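PDB 1BDG: hexokinase from Schistosoma mansoni, which catalyses the ATP-dependent phosphorylation of glucose and other hexoses to hexose 6-phosphates, the first step of glycolysis. Local coordinates for residues G221-Y226 / V245-W250. Numbering follows the deposited sequence.
Sequences GTNVAY and VINTEW. With GLC (alpha-D-glucopyranose), chain B.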
# COMPACT_ATOMS: atom_id res chain seq x y z
N GLY A 221 -2.88 -1.14 0.18
CA GLY A 221 -1.92 -1.75 -0.72
C GLY A 221 -0.50 -1.60 -0.20
O GLY A 221 -0.24 -0.79 0.68
N THR A 222 0.43 -2.41 -0.70
CA THR A 222 1.81 -2.33 -0.26
C THR A 222 2.71 -1.88 -1.39
O THR A 222 2.47 -2.20 -2.57
CB THR A 222 2.30 -3.66 0.36
OG1 THR A 222 3.60 -3.48 0.93
CG2 THR A 222 2.37 -4.78 -0.66
N ASN A 223 3.71 -1.09 -1.03
CA ASN A 223 4.68 -0.56 -1.98
C ASN A 223 5.74 0.22 -1.20
O ASN A 223 5.47 0.70 -0.11
CB ASN A 223 4.00 0.36 -3.00
CG ASN A 223 4.91 0.74 -4.13
OD1 ASN A 223 6.03 0.27 -4.22
ND2 ASN A 223 4.43 1.59 -5.01
N VAL A 224 6.95 0.29 -1.74
CA VAL A 224 8.04 1.00 -1.10
C VAL A 224 8.72 1.88 -2.15
O VAL A 224 8.62 1.62 -3.36
CB VAL A 224 9.10 0.04 -0.55
CG1 VAL A 224 10.08 -0.37 -1.62
CG2 VAL A 224 9.84 0.68 0.59
N ALA A 225 9.41 2.91 -1.68
CA ALA A 225 10.12 3.83 -2.54
C ALA A 225 11.39 4.08 -1.76
O ALA A 225 11.36 4.07 -0.53
CB ALA A 225 9.35 5.10 -2.69
N TYR A 226 12.51 4.26 -2.45
CA TYR A 226 13.78 4.49 -1.77
C TYR A 226 14.71 5.40 -2.59
O TYR A 226 14.49 5.60 -3.78
CB TYR A 226 14.44 3.13 -1.46
CG TYR A 226 15.00 2.42 -2.67
CD1 TYR A 226 14.18 1.70 -3.52
CD2 TYR A 226 16.35 2.54 -3.00
CE1 TYR A 226 14.70 1.11 -4.69
CE2 TYR A 226 16.88 1.96 -4.15
CZ TYR A 226 16.05 1.26 -5.00
OH TYR A 226 16.56 0.71 -6.15
N VAL A 245 14.43 9.28 -6.36
CA VAL A 245 13.59 8.43 -5.55
C VAL A 245 12.96 7.46 -6.52
O VAL A 245 12.37 7.88 -7.51
CB VAL A 245 12.52 9.24 -4.77
CG1 VAL A 245 11.61 8.30 -3.99
CG2 VAL A 245 13.19 10.20 -3.81
N ILE A 246 13.17 6.17 -6.30
CA ILE A 246 12.60 5.14 -7.16
C ILE A 246 11.30 4.60 -6.59
O ILE A 246 11.22 4.33 -5.40
CB ILE A 246 13.58 3.95 -7.33
CG1 ILE A 246 14.74 4.34 -8.25
CG2 ILE A 246 12.86 2.75 -7.93
CD1 ILE A 246 14.39 4.35 -9.71
N ASN A 247 10.28 4.48 -7.43
CA ASN A 247 9.00 3.92 -7.03
C ASN A 247 9.07 2.47 -7.50
O ASN A 247 8.87 2.16 -8.69
CB ASN A 247 7.85 4.67 -7.69
CG ASN A 247 6.50 4.04 -7.41
OD1 ASN A 247 6.35 3.21 -6.52
ND2 ASN A 247 5.50 4.46 -8.15
N THR A 248 9.40 1.58 -6.57
CA THR A 248 9.57 0.16 -6.86
C THR A 248 8.34 -0.45 -7.46
O THR A 248 8.42 -1.11 -8.49
CB THR A 248 9.95 -0.60 -5.58
OG1 THR A 248 8.85 -0.59 -4.67
CG2 THR A 248 11.15 0.06 -4.93
N GLU A 249 7.20 -0.23 -6.81
CA GLU A 249 5.92 -0.77 -7.27
C GLU A 249 6.06 -2.30 -7.21
O GLU A 249 5.79 -3.02 -8.18
CB GLU A 249 5.62 -0.24 -8.67
CG GLU A 249 4.15 -0.23 -9.07
CD GLU A 249 3.26 0.61 -8.16
OE1 GLU A 249 3.40 1.85 -8.13
OE2 GLU A 249 2.38 0.02 -7.51
N TRP A 250 6.46 -2.77 -6.02
CA TRP A 250 6.69 -4.17 -5.72
C TRP A 250 5.45 -5.02 -5.54
O TRP A 250 5.53 -6.24 -5.36
CB TRP A 250 7.60 -4.31 -4.48
CG TRP A 250 6.97 -4.00 -3.11
CD1 TRP A 250 5.64 -3.87 -2.82
CD2 TRP A 250 7.67 -3.85 -1.87
NE1 TRP A 250 5.47 -3.65 -1.48
CE2 TRP A 250 6.69 -3.63 -0.87
CE3 TRP A 250 9.02 -3.88 -1.50
CZ2 TRP A 250 7.03 -3.45 0.49
CZ3 TRP A 250 9.35 -3.70 -0.15
CH2 TRP A 250 8.36 -3.49 0.82
C1 GLC B . -0.84 -0.12 -4.77
C2 GLC B . -0.45 0.86 -5.87
C3 GLC B . 0.85 1.54 -5.50
C4 GLC B . 0.71 2.21 -4.14
C5 GLC B . 0.32 1.17 -3.12
C6 GLC B . 0.10 1.78 -1.74
O1 GLC B . 0.18 -1.04 -4.62
O2 GLC B . -0.28 0.18 -7.11
O3 GLC B . 1.18 2.52 -6.48
O4 GLC B . 1.93 2.81 -3.78
O5 GLC B . -0.92 0.57 -3.51
O6 GLC B . -1.21 2.28 -1.61
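Tyr226 and Ile246 form a hydrogen-bonded pair where strands 222-226 and 245-247 run antiparallel in the mixed sheet of the large subdomain, whose actin-like ATPase fold binds glucose where the first strand begins and just beyond the end of the second. Ile246 N gives Tyr226 O a nearly straight bond (2.9 Å, 166°), and Tyr226 N returns a longer one to Ile246 O. Beyond Asn247 the second strand leaves the sheet, and bonds that mix backbone and side-chain atoms continue the pairing. Thr248 OG1 donates to Val224 O at 2.6 Å. The backbone N of the same threonine adds weak support. Glu249 N turns in to Asn223 OD1, approaching tilted from the carbonyl plane.

The amide of Asn223, CG anti to the backbone N (chi1 -170°), reaches the sugar and segment 245-250 together. Asn223 ND2 donates to Asn247 OD1 and, at 3.0 Å, to glucose O4. With OD1 taken by Glu249 N, both ends of the amide are held, which would fix its rotation with ND2 facing the sugar. Glu249, bent at chi2 (59°), spreads its carboxylate over two sugar hydroxyls: O3 donates to OE1 and O2 to OE2. Thr161, Lys162, Asn196, Asp197 and Glu283 supply further hydrogen bonds to the glucose.

Apolar contacts lie mostly on the other side of the sheet, toward helices 357-389 and 23-41. Thr248 CG2 meets the Tyr226 ring at its edge, while Ile246 CB approaches that ring obliquely at CE1; Tyr226 OH bonds to Glu228. Val224 makes a CH-pi contact, its CB 3.9 Å from the centroid of the six-membered ring of Trp250 and over its face. At the indole's edge, Trp250 NE1 donates almost within the ring plane to Thr222 OG1, 3.1 Å away.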